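PDB 6HMJ: putative PAS/PAC sensor protein from Nakamurella multipartita DSM 44233, which senses blue light through a flavin mononucleotide chromophore and mediates RNA binding and translational regulation, probably through its ANTAR domain. Local coordinates for residues 78-83 against 108-113; 143-148 against 177-182; 156-161 against 170-175; 184-189 against 193-198. All coordinates share one frame; numbering follows the deposited sequence.

In the fold
Contact 1 lies about 54 Å, centre to centre, from contact 2. It belongs to the N-terminal beta-sheet, whereas contacts 2, 3 and 4 sit in the helical part and all use helix 172-185. Contacts 1 and 2 are largely buried and both touch the second subunit; branched aliphatic side chains dominate in them, joined by a histidine in the first and a methionine in the second. Contact 3 is partly buried and touches contact 2 through Ala-157 and Leu-161, with leucines and a phenylalanine joining the ends of two consecutive helices. Contact 4, nearest the surface, relies instead on an arginine laid along a loop, bonded to a nearby carbonyl and, by a salt bridge, to the second subunit.

Contact 1: residues 78-83 against 108-113; sequences HLLLTA and GVITDL
His-78 and Leu-80 meet Ile-110 and Asp-112 in a buried, mainly apolar contact between two strands of one sheet that are not neighbours: strand 85-97 runs between them, and they meet across its face. The axes of 78-82 and 108-112 are inclined at 70°, reflecting strong twist. Ile-110 CG2 is the shared partner: anti to the backbone N, it reaches the edge of the imidazole, 4.2 Å from His-78 CE1, and lies 4.4 Å from Leu-80 CD2. The other Leu-80 methyl, CD1, rests 4.4 Å from Asp-112 CB, while OD1 of that carboxylate bonds Ser-114 N at the start of helix 114-149. Histidine suits this site because both nitrogens find partners: His-78 ND1 donates to Leu-79 O at 2.7 Å, the acceptor in the ring plane but the N-H coming from above the carbonyl plane, and NE2 pairs with Thr-92 OG1. Replacing His-78 by an alanine is likely to leave Leu-79 O and Thr-92 OG1 without these partners and open a gap beside Ile-110 CG2. From helix 28-34, Val-33 packs on Leu-80 and Leu-30 on Ile-110. A five-stranded antiparallel sheet ordered 2-1-5-4-3, with helices on one face, is the hallmark of the PAS fold.

Contact 2: residues 143-148 against 177-182; sequences KGIVMA and TGMIEG
Met-179 of helix 172-185 makes the main apolar packing here, its thioether set against two beta-branched residues of helix 114-149. The side chain leaves its helix extended, CG anti to the backbone N (chi1 -172°), and then bends at the last torsion (chi3 85°), which carries CE onto Ile-145. Met-179 CE lies 3.6 Å from Ile-145 CG2 and is nearly as close to its CB, the two side chains lying alongside with their ends pointing opposite ways. The sulfur serves the other neighbour, with Met-179 SD 3.8 Å from Val-146 CG2. A flexible, unbranched methionine suits such a place, since it can fit between the rigid branches of valine and isoleucine. A second, lighter apolar contact joins Ile-145 CD1 to Ile-180 CG1 at 4.3 Å. Both segments belong to the ANTAR domain, in which a long helix able to form a coiled coil is followed by a small helical bundle; the segments incline at 65°, their axes 11.0 Å apart at closest approach. Further packing surrounds this pair: Leu-196 and Phe-200 of helix 192-202 touch Met-179, and Ala-157 touches Val-146. Met-147 of the second subunit packs on Ile-145, and Ala-148 of that subunit on Ala-148. The backbone bonds of each helix run on undisturbed, as from Met-147 N to Lys-143 O and from Glu-181 N to Thr-177 O.

Contact 3: residues 156-161 against 170-175; sequences QAFALL and RKLRDL
Leu-172 inserts its forked end between Phe-158 and Leu-161, joining two consecutive helices of the ANTAR domain, 154-167 and 172-185, at the short connection between them. Each methyl has its own neighbour. Leu-172 CD1 lies 3.6 Å from Leu-161 CB, while Leu-172 CD2 meets the far end of the phenyl ring, 3.6 Å from Phe-158 CE1, and approaches that ring obliquely. The phenyl group can reach across because its CG stands anti to the backbone N (chi1 -171°), and the two side chains stand roughly perpendicular. One turn later Leu-175 joins in, Leu-175 CD2 lying 4.0 Å from Leu-161 CD2. Leucine suits position 172 because its two methyls, standing beyond a CH2, can meet neighbours on different sides; Leu-161 and Leu-175 fill the apolar space beside it. Behind this first shell, Ser-165 and His-164 of helix 154-167 pack on Leu-175, with Met-203 nearby. Phe-158 also rests on Lys-143, so the ring links helix 114-149 to this pair of helices, whereas Leu-160, pointing away from the contact, packs on Gln-359 and Leu-363 of helix 351-372. Hydrogen bonds set the frame. Leu-161 O accepts one from Ser-165 OG within its own helix, and Lys-171 occupies the N-cap position of helix 172-185, whose first turn is closed by Leu-175 N bonding to Lys-171 O at 3.0 Å.

Contact 4: residues 184-189 against 193-198; sequences AAANSA and RRRLST
The guanidinium of Arg-195 carries Ser-188 over one face, the Ser-188 CA lying 4.1 Å above the plane and offset toward the rim. Asn-187 O approaches it obliquely, 3.3 Å from Arg-195 NE, and Ser-188 O comes to 3.5 Å from Arg-195 NH2, both at angles too poor for a hydrogen bond. What grips NH2 is the carbonyl of Leu-190, together with a salt bridge to Asp-151 of the second subunit. Nearer its backbone, the aliphatic part of Arg-195 packs on the small Ala-186, whose CB is 3.3 Å from Arg-195 CG. A bend at chi3 (-44°) then turns the head along the loop. The loop joins two consecutive helices, 172-185 and 192-202, and Arg-195 of the second leans back on it. A leucine in place of Arg-195 would probably leave Asp-151 of the second subunit without its charge mate and Leu-190 O without this donor. Within the linker, Asn-187 OD1 accepts a weak hydrogen bond of 3.2 Å from Ala-189 N, as in an Asx turn, a role that asparagine suits well. In helix 192-202, Thr-198 OG1 donates back to Arg-195 O at 2.9 Å; near its start, Arg-193 N and Arg-194 N bond Glu-352 of helix 351-372.

Contact 1: residues 78-83 against 108-113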
loop_
_atom_site.group_PDB
_atom_site.type_symbol
_atom_site.label_atom_id
_atom_site.label_comp_id
_atom_site.label_asym_id
_atom_site.label_seq_id
_atom_site.Cartn_x
_atom_site.Cartn_y
_atom_site.Cartn_z
ATOM N N HIS A 78 -22.170 -36.960 -27.772
ATOM C CA HIS A 78 -21.592 -37.170 -29.093
ATOM C C HIS A 78 -21.035 -35.848 -29.608
ATOM O O HIS A 78 -21.026 -34.836 -28.901
ATOM C CB HIS A 78 -22.634 -37.732 -30.061
ATOM C CG HIS A 78 -23.778 -36.803 -30.317
ATOM N ND1 HIS A 78 -23.735 -35.820 -31.282
ATOM C CD2 HIS A 78 -24.993 -36.700 -29.730
ATOM C CE1 HIS A 78 -24.877 -35.157 -31.284
ATOM N NE2 HIS A 78 -25.657 -35.669 -30.350
ATOM N N LEU A 79 -20.567 -35.872 -30.851
ATOM C CA LEU A 79 -20.057 -34.697 -31.539
ATOM C C LEU A 79 -20.971 -34.323 -32.702
ATOM O O LEU A 79 -21.877 -35.070 -33.084
ATOM C CB LEU A 79 -18.638 -34.949 -32.064
ATOM C CG LEU A 79 -17.560 -35.380 -31.074
ATOM C CD1 LEU A 79 -16.234 -35.563 -31.800
ATOM C CD2 LEU A 79 -17.417 -34.372 -29.950
ATOM N N LEU A 80 -20.729 -33.136 -33.255
ATOM C CA LEU A 80 -21.378 -32.695 -34.484
ATOM C C LEU A 80 -20.277 -32.302 -35.459
ATOM O O LEU A 80 -19.441 -31.450 -35.143
ATOM C CB LEU A 80 -22.331 -31.524 -34.228
ATOM C CG LEU A 80 -23.628 -31.853 -33.481
ATOM C CD1 LEU A 80 -24.444 -30.590 -33.252
ATOM C CD2 LEU A 80 -24.460 -32.889 -34.220
ATOM N N LEU A 81 -20.280 -32.918 -36.637
ATOM C CA LEU A 81 -19.244 -32.668 -37.631
ATOM C C LEU A 81 -19.515 -31.378 -38.395
ATOM O O LEU A 81 -20.634 -31.147 -38.866
ATOM C CB LEU A 81 -19.148 -33.852 -38.590
ATOM C CG LEU A 81 -18.990 -35.200 -37.879
ATOM C CD1 LEU A 81 -19.011 -36.345 -38.876
ATOM C CD2 LEU A 81 -17.721 -35.233 -37.038
ATOM N N THR A 82 -18.484 -30.544 -38.525
ATOM C CA THR A 82 -18.579 -29.267 -39.220
ATOM C C THR A 82 -17.674 -29.269 -40.443
ATOM O O THR A 82 -16.475 -29.548 -40.335
ATOM C CB THR A 82 -18.188 -28.110 -38.295
ATOM O OG1 THR A 82 -18.830 -28.271 -37.024
ATOM C CG2 THR A 82 -18.599 -26.777 -38.907
ATOM N N ALA A 83 -18.249 -28.946 -41.600
ATOM C CA ALA A 83 -17.501 -28.924 -42.852
ATOM C C ALA A 83 -16.348 -27.931 -42.765
ATOM O O ALA A 83 -16.565 -26.724 -42.621
ATOM C CB ALA A 83 -18.425 -28.571 -44.014
ATOM N N GLY A 108 -36.807 -36.189 -30.016
ATOM C CA GLY A 108 -35.382 -35.994 -29.834
ATOM C C GLY A 108 -35.057 -34.515 -29.768
ATOM O O GLY A 108 -35.710 -33.693 -30.414
ATOM N N VAL A 109 -34.048 -34.180 -28.970
ATOM C CA VAL A 109 -33.550 -32.816 -28.858
ATOM C C VAL A 109 -32.036 -32.897 -28.979
ATOM O O VAL A 109 -31.368 -33.446 -28.093
ATOM C CB VAL A 109 -33.958 -32.149 -27.536
ATOM C CG1 VAL A 109 -33.368 -30.748 -27.444
ATOM C CG2 VAL A 109 -35.473 -32.107 -27.404
ATOM N N ILE A 110 -31.495 -32.353 -30.063
ATOM C CA ILE A 110 -30.058 -32.335 -30.303
ATOM C C ILE A 110 -29.553 -30.948 -29.942
ATOM O O ILE A 110 -29.987 -29.949 -30.530
ATOM C CB ILE A 110 -29.728 -32.688 -31.761
ATOM C CG1 ILE A 110 -30.393 -34.016 -32.135
ATOM C CG2 ILE A 110 -28.217 -32.760 -31.956
ATOM C CD1 ILE A 110 -30.141 -34.456 -33.557
ATOM N N THR A 111 -28.635 -30.883 -28.981
ATOM C CA THR A 111 -28.140 -29.621 -28.449
ATOM C C THR A 111 -26.663 -29.475 -28.779
ATOM O O THR A 111 -25.890 -30.426 -28.623
ATOM C CB THR A 111 -28.352 -29.538 -26.935
ATOM O OG1 THR A 111 -29.708 -29.877 -26.617
ATOM C CG2 THR A 111 -28.055 -28.135 -26.432
ATOM N N ASP A 112 -26.283 -28.289 -29.246
ATOM C CA ASP A 112 -24.888 -27.967 -29.522
ATOM C C ASP A 112 -24.302 -27.326 -28.270
ATOM O O ASP A 112 -24.685 -26.213 -27.899
ATOM C CB ASP A 112 -24.780 -27.034 -30.725
ATOM C CG ASP A 112 -23.347 -26.632 -31.030
ATOM O OD1 ASP A 112 -22.425 -27.083 -30.317
ATOM O OD2 ASP A 112 -23.141 -25.856 -31.988
ATOM N N LEU A 113 -23.374 -28.025 -27.622
ATOM C CA LEU A 113 -22.773 -27.558 -26.381
ATOM C C LEU A 113 -21.545 -26.690 -26.621
ATOM O O LEU A 113 -20.818 -26.387 -25.671
ATOM C CB LEU A 113 -22.395 -28.752 -25.501
ATOM C CG LEU A 113 -23.538 -29.696 -25.118
ATOM C CD1 LEU A 113 -23.007 -30.918 -24.382
ATOM C CD2 LEU A 113 -24.576 -28.978 -24.276
#

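Contact 2: residues 143-148 against 177-182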
loop_
_atom_site.group_PDB
_atom_site.type_symbol
_atom_site.label_atom_id
_atom_site.label_comp_id
_atom_site.label_asym_id
_atom_site.label_seq_id
_atom_site.Cartn_x
_atom_site.Cartn_y
_atom_site.Cartn_z
ATOM N N LYS A 143 4.444 -2.037 -2.518
ATOM C CA LYS A 143 5.615 -1.496 -3.194
ATOM C C LYS A 143 5.693 0.014 -2.998
ATOM O O LYS A 143 6.766 0.559 -2.715
ATOM C CB LYS A 143 5.570 -1.812 -4.691
ATOM C CG LYS A 143 6.856 -1.442 -5.425
ATOM C CD LYS A 143 6.718 -1.471 -6.946
ATOM C CE LYS A 143 6.268 -2.803 -7.508
ATOM N NZ LYS A 143 6.226 -2.732 -9.000
ATOM N N GLY A 144 4.557 0.702 -3.130
ATOM C CA GLY A 144 4.548 2.144 -2.954
ATOM C C GLY A 144 4.798 2.563 -1.519
ATOM O O GLY A 144 5.491 3.552 -1.264
ATOM N N ILE A 145 4.229 1.827 -0.562
ATOM C CA ILE A 145 4.460 2.129 0.848
ATOM C C ILE A 145 5.951 2.072 1.159
ATOM O O ILE A 145 6.501 2.961 1.820
ATOM C CB ILE A 145 3.660 1.163 1.740
ATOM C CG1 ILE A 145 2.167 1.482 1.654
ATOM C CG2 ILE A 145 4.141 1.247 3.179
ATOM C CD1 ILE A 145 1.276 0.475 2.357
ATOM N N VAL A 146 6.624 1.019 0.692
ATOM C CA VAL A 146 8.057 0.888 0.932
ATOM C C VAL A 146 8.825 1.995 0.220
ATOM O O VAL A 146 9.789 2.547 0.764
ATOM C CB VAL A 146 8.540 -0.509 0.498
ATOM C CG1 VAL A 146 10.058 -0.560 0.449
ATOM C CG2 VAL A 146 7.996 -1.574 1.445
ATOM N N MET A 147 8.424 2.325 -1.010
ATOM C CA MET A 147 9.107 3.368 -1.769
ATOM C C MET A 147 9.198 4.665 -0.974
ATOM O O MET A 147 10.281 5.238 -0.814
ATOM C CB MET A 147 8.377 3.615 -3.092
ATOM C CG MET A 147 8.672 2.598 -4.181
ATOM S SD MET A 147 7.781 2.960 -5.705
ATOM C CE MET A 147 8.560 4.495 -6.195
ATOM N N ALA A 148 8.061 5.148 -0.471
ATOM C CA ALA A 148 8.034 6.446 0.189
ATOM C C ALA A 148 8.450 6.362 1.653
ATOM O O ALA A 148 9.076 7.297 2.166
ATOM C CB ALA A 148 6.635 7.056 0.068
ATOM N N THR A 177 0.350 -8.499 1.875
ATOM C CA THR A 177 -0.864 -8.387 2.675
ATOM C C THR A 177 -0.536 -8.223 4.153
ATOM O O THR A 177 -1.155 -7.409 4.848
ATOM C CB THR A 177 -1.750 -9.614 2.464
ATOM O OG1 THR A 177 -2.262 -9.607 1.127
ATOM C CG2 THR A 177 -2.917 -9.611 3.446
ATOM N N GLY A 178 0.440 -8.984 4.650
ATOM C CA GLY A 178 0.806 -8.873 6.051
ATOM C C GLY A 178 1.359 -7.506 6.402
ATOM O O GLY A 178 1.086 -6.975 7.481
ATOM N N MET A 179 2.141 -6.917 5.495
ATOM C CA MET A 179 2.723 -5.607 5.760
ATOM C C MET A 179 1.650 -4.526 5.801
ATOM O O MET A 179 1.717 -3.607 6.627
ATOM C CB MET A 179 3.769 -5.272 4.695
ATOM C CG MET A 179 4.565 -4.015 4.987
ATOM S SD MET A 179 5.394 -3.368 3.525
ATOM C CE MET A 179 4.070 -2.381 2.831
ATOM N N ILE A 180 0.656 -4.614 4.917
ATOM C CA ILE A 180 -0.390 -3.599 4.873
ATOM C C ILE A 180 -1.291 -3.712 6.097
ATOM O O ILE A 180 -1.535 -2.728 6.803
ATOM C CB ILE A 180 -1.192 -3.718 3.564
ATOM C CG1 ILE A 180 -0.265 -3.515 2.361
ATOM C CG2 ILE A 180 -2.332 -2.709 3.543
ATOM C CD1 ILE A 180 -0.910 -3.806 1.019
ATOM N N GLU A 181 -1.798 -4.917 6.366
ATOM C CA GLU A 181 -2.632 -5.123 7.546
ATOM C C GLU A 181 -1.876 -4.772 8.822
ATOM O O GLU A 181 -2.418 -4.103 9.709
ATOM C CB GLU A 181 -3.125 -6.570 7.585
ATOM C CG GLU A 181 -4.074 -6.923 6.446
ATOM C CD GLU A 181 -4.410 -8.403 6.393
ATOM O OE1 GLU A 181 -3.809 -9.178 7.166
ATOM O OE2 GLU A 181 -5.274 -8.791 5.577
ATOM N N GLY A 182 -0.621 -5.210 8.929
ATOM C CA GLY A 182 0.145 -4.949 10.138
ATOM C C GLY A 182 0.429 -3.473 10.337
ATOM O O GLY A 182 0.271 -2.939 11.439
#

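Contact 3: residues 156-161 against 170-175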
loop_
_atom_site.group_PDB
_atom_site.type_symbol
_atom_site.label_atom_id
_atom_site.label_comp_id
_atom_site.label_asym_id
_atom_site.label_seq_id
_atom_site.Cartn_x
_atom_site.Cartn_y
_atom_site.Cartn_z
ATOM N N GLN A 156 14.181 -0.952 -5.954
ATOM C CA GLN A 156 14.681 -1.190 -4.604
ATOM C C GLN A 156 13.551 -1.609 -3.671
ATOM O O GLN A 156 13.687 -2.568 -2.900
ATOM C CB GLN A 156 15.375 0.067 -4.077
ATOM C CG GLN A 156 16.607 0.467 -4.869
ATOM C CD GLN A 156 17.178 1.801 -4.432
ATOM O OE1 GLN A 156 16.439 2.744 -4.146
ATOM N NE2 GLN A 156 18.502 1.889 -4.385
ATOM N N ALA A 157 12.426 -0.891 -3.720
ATOM C CA ALA A 157 11.283 -1.245 -2.886
ATOM C C ALA A 157 10.826 -2.668 -3.173
ATOM O O ALA A 157 10.564 -3.450 -2.250
ATOM C CB ALA A 157 10.141 -0.259 -3.119
ATOM N N PHE A 158 10.715 -3.018 -4.455
ATOM C CA PHE A 158 10.310 -4.368 -4.825
ATOM C C PHE A 158 11.357 -5.390 -4.409
ATOM O O PHE A 158 11.015 -6.491 -3.962
ATOM C CB PHE A 158 10.055 -4.437 -6.331
ATOM C CG PHE A 158 9.433 -5.724 -6.778
ATOM C CD1 PHE A 158 8.083 -5.958 -6.587
ATOM C CD2 PHE A 158 10.198 -6.698 -7.394
ATOM C CE1 PHE A 158 7.508 -7.140 -6.998
ATOM C CE2 PHE A 158 9.628 -7.883 -7.807
ATOM C CZ PHE A 158 8.282 -8.104 -7.609
ATOM N N ALA A 159 12.640 -5.049 -4.551
ATOM C CA ALA A 159 13.694 -5.964 -4.125
ATOM C C ALA A 159 13.616 -6.231 -2.628
ATOM O O ALA A 159 13.788 -7.373 -2.186
ATOM C CB ALA A 159 15.063 -5.397 -4.501
ATOM N N LEU A 160 13.342 -5.193 -1.830
ATOM C CA LEU A 160 13.212 -5.379 -0.389
ATOM C C LEU A 160 12.013 -6.255 -0.054
ATOM O O LEU A 160 12.076 -7.077 0.868
ATOM C CB LEU A 160 13.087 -4.028 0.316
ATOM C CG LEU A 160 14.363 -3.202 0.469
ATOM C CD1 LEU A 160 14.043 -1.853 1.084
ATOM C CD2 LEU A 160 15.394 -3.939 1.305
ATOM N N LEU A 161 10.903 -6.074 -0.771
ATOM C CA LEU A 161 9.751 -6.946 -0.572
ATOM C C LEU A 161 10.106 -8.395 -0.879
ATOM O O LEU A 161 9.675 -9.312 -0.168
ATOM C CB LEU A 161 8.584 -6.481 -1.441
ATOM C CG LEU A 161 7.832 -5.238 -0.963
ATOM C CD1 LEU A 161 6.763 -4.848 -1.971
ATOM C CD2 LEU A 161 7.203 -5.469 0.400
ATOM N N ARG A 170 7.969 -16.525 3.223
ATOM C CA ARG A 170 6.616 -16.236 2.779
ATOM C C ARG A 170 6.627 -15.962 1.282
ATOM O O ARG A 170 7.651 -15.583 0.706
ATOM C CB ARG A 170 6.029 -15.020 3.512
ATOM C CG ARG A 170 5.792 -15.227 4.991
ATOM C CD ARG A 170 5.446 -13.909 5.682
ATOM N NE ARG A 170 5.080 -14.107 7.084
ATOM C CZ ARG A 170 3.868 -13.893 7.597
ATOM N NH1 ARG A 170 2.871 -13.450 6.840
ATOM N NH2 ARG A 170 3.658 -14.112 8.886
ATOM N N LYS A 171 5.476 -16.165 0.649
ATOM C CA LYS A 171 5.297 -15.714 -0.721
ATOM C C LYS A 171 5.066 -14.209 -0.742
ATOM O O LYS A 171 4.353 -13.661 0.105
ATOM C CB LYS A 171 4.130 -16.431 -1.397
ATOM C CG LYS A 171 4.373 -17.903 -1.676
ATOM C CD LYS A 171 3.409 -18.407 -2.741
ATOM C CE LYS A 171 3.644 -19.867 -3.082
ATOM N NZ LYS A 171 2.717 -20.341 -4.154
ATOM N N LEU A 172 5.683 -13.546 -1.721
ATOM C CA LEU A 172 5.623 -12.098 -1.864
ATOM C C LEU A 172 4.227 -11.543 -1.626
ATOM O O LEU A 172 4.072 -10.513 -0.962
ATOM C CB LEU A 172 6.101 -11.699 -3.262
ATOM C CG LEU A 172 5.973 -10.220 -3.624
ATOM C CD1 LEU A 172 6.722 -9.366 -2.619
ATOM C CD2 LEU A 172 6.477 -9.960 -5.035
ATOM N N ARG A 173 3.200 -12.205 -2.161
ATOM C CA ARG A 173 1.844 -11.690 -2.006
ATOM C C ARG A 173 1.384 -11.783 -0.556
ATOM O O ARG A 173 0.688 -10.888 -0.061
ATOM C CB ARG A 173 0.879 -12.437 -2.926
ATOM C CG ARG A 173 0.759 -13.925 -2.656
ATOM C CD ARG A 173 -0.172 -14.580 -3.662
ATOM N NE ARG A 173 -0.348 -16.008 -3.405
ATOM C CZ ARG A 173 0.420 -16.971 -3.909
ATOM N NH1 ARG A 173 1.438 -16.678 -4.707
ATOM N NH2 ARG A 173 0.168 -18.238 -3.607
ATOM N N ASP A 174 1.770 -12.851 0.147
ATOM C CA ASP A 174 1.412 -12.970 1.556
ATOM C C ASP A 174 2.133 -11.922 2.391
ATOM O O ASP A 174 1.541 -11.325 3.297
ATOM C CB ASP A 174 1.739 -14.371 2.069
ATOM C CG ASP A 174 0.941 -15.444 1.370
ATOM O OD1 ASP A 174 -0.215 -15.167 0.989
ATOM O OD2 ASP A 174 1.467 -16.565 1.211
ATOM N N LEU A 175 3.414 -11.685 2.101
ATOM C CA LEU A 175 4.142 -10.621 2.781
ATOM C C LEU A 175 3.455 -9.278 2.567
ATOM O O LEU A 175 3.233 -8.520 3.519
ATOM C CB LEU A 175 5.584 -10.566 2.275
ATOM C CG LEU A 175 6.473 -9.524 2.964
ATOM C CD1 LEU A 175 7.029 -10.084 4.270
ATOM C CD2 LEU A 175 7.593 -9.053 2.046
#

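Contact 4: residues 184-189 against 193-198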
loop_
_atom_site.group_PDB
_atom_site.type_symbol
_atom_site.label_atom_id
_atom_site.label_comp_id
_atom_site.label_asym_id
_atom_site.label_seq_id
_atom_site.Cartn_x
_atom_site.Cartn_y
_atom_site.Cartn_z
ATOM N N ALA A 184 -1.271 -0.972 9.223
ATOM C CA ALA A 184 -2.516 -0.316 9.600
ATOM C C ALA A 184 -2.785 -0.449 11.092
ATOM O O ALA A 184 -3.343 0.468 11.708
ATOM C CB ALA A 184 -3.681 -0.899 8.800
ATOM N N ALA A 185 -2.394 -1.571 11.690
ATOM C CA ALA A 185 -2.613 -1.823 13.107
ATOM C C ALA A 185 -1.460 -1.349 13.982
ATOM O O ALA A 185 -1.561 -1.433 15.210
ATOM C CB ALA A 185 -2.846 -3.318 13.342
ATOM N N ALA A 186 -0.377 -0.854 13.390
ATOM C CA ALA A 186 0.782 -0.447 14.168
ATOM C C ALA A 186 0.463 0.791 15.005
ATOM O O ALA A 186 -0.532 1.489 14.793
ATOM C CB ALA A 186 1.970 -0.173 13.249
ATOM N N ASN A 187 1.338 1.061 15.974
ATOM C CA ASN A 187 1.178 2.207 16.860
ATOM C C ASN A 187 1.551 3.484 16.118
ATOM O O ASN A 187 2.692 3.641 15.670
ATOM C CB ASN A 187 2.039 2.036 18.110
ATOM C CG ASN A 187 1.960 3.228 19.048
ATOM O OD1 ASN A 187 0.989 3.988 19.033
ATOM N ND2 ASN A 187 2.981 3.392 19.876
ATOM N N SER A 188 0.583 4.393 15.978
ATOM C CA SER A 188 0.815 5.628 15.239
ATOM C C SER A 188 1.881 6.504 15.882
ATOM O O SER A 188 2.430 7.384 15.209
ATOM C CB SER A 188 -0.492 6.413 15.117
ATOM O OG SER A 188 -0.296 7.609 14.382
ATOM N N ALA A 189 2.190 6.292 17.165
ATOM C CA ALA A 189 3.178 7.136 17.830
ATOM C C ALA A 189 4.589 6.831 17.346
ATOM O O ALA A 189 5.454 7.713 17.365
ATOM C CB ALA A 189 3.088 6.958 19.345
ATOM N N ARG A 193 9.321 4.729 9.828
ATOM C CA ARG A 193 10.304 3.710 9.465
ATOM C C ARG A 193 10.509 2.708 10.594
ATOM O O ARG A 193 10.586 1.498 10.350
ATOM C CB ARG A 193 11.624 4.366 9.074
ATOM C CG ARG A 193 11.505 5.218 7.836
ATOM C CD ARG A 193 12.785 5.961 7.519
ATOM N NE ARG A 193 12.625 6.794 6.329
ATOM C CZ ARG A 193 13.514 7.688 5.913
ATOM N NH1 ARG A 193 14.639 7.881 6.592
ATOM N NH2 ARG A 193 13.273 8.394 4.818
ATOM N N ARG A 194 10.607 3.190 11.835
ATOM C CA ARG A 194 10.619 2.284 12.979
ATOM C C ARG A 194 9.349 1.443 13.004
ATOM O O ARG A 194 9.401 0.227 13.210
ATOM C CB ARG A 194 10.761 3.094 14.272
ATOM C CG ARG A 194 10.626 2.315 15.582
ATOM C CD ARG A 194 11.879 1.518 15.906
ATOM N NE ARG A 194 11.807 0.930 17.243
ATOM C CZ ARG A 194 11.938 1.625 18.370
ATOM N NH1 ARG A 194 12.142 2.936 18.330
ATOM N NH2 ARG A 194 11.859 1.010 19.543
ATOM N N ARG A 195 8.202 2.084 12.781
ATOM C CA ARG A 195 6.924 1.381 12.788
ATOM C C ARG A 195 6.906 0.250 11.766
ATOM O O ARG A 195 6.503 -0.878 12.074
ATOM C CB ARG A 195 5.807 2.386 12.504
ATOM C CG ARG A 195 4.419 1.944 12.898
ATOM C CD ARG A 195 3.395 2.928 12.365
ATOM N NE ARG A 195 3.819 4.308 12.589
ATOM C CZ ARG A 195 3.430 5.350 11.858
ATOM N NH1 ARG A 195 2.601 5.187 10.834
ATOM N NH2 ARG A 195 3.879 6.563 12.150
ATOM N N LEU A 196 7.332 0.538 10.535
ATOM C CA LEU A 196 7.299 -0.472 9.482
ATOM C C LEU A 196 8.308 -1.583 9.748
ATOM O O LEU A 196 8.035 -2.756 9.471
ATOM C CB LEU A 196 7.563 0.189 8.131
ATOM C CG LEU A 196 7.315 -0.631 6.866
ATOM C CD1 LEU A 196 5.915 -1.220 6.841
ATOM C CD2 LEU A 196 7.548 0.249 5.649
ATOM N N SER A 197 9.480 -1.234 10.283
ATOM C CA SER A 197 10.493 -2.244 10.570
ATOM C C SER A 197 9.972 -3.290 11.547
ATOM O O SER A 197 10.199 -4.492 11.359
ATOM C CB SER A 197 11.753 -1.579 11.121
ATOM O OG SER A 197 12.703 -2.551 11.522
ATOM N N THR A 198 9.272 -2.858 12.601
ATOM C CA THR A 198 8.723 -3.813 13.556
ATOM C C THR A 198 7.616 -4.663 12.942
ATOM O O THR A 198 7.347 -5.761 13.439
ATOM C CB THR A 198 8.189 -3.096 14.804
ATOM O OG1 THR A 198 6.988 -2.386 14.483
ATOM C CG2 THR A 198 9.224 -2.130 15.368
#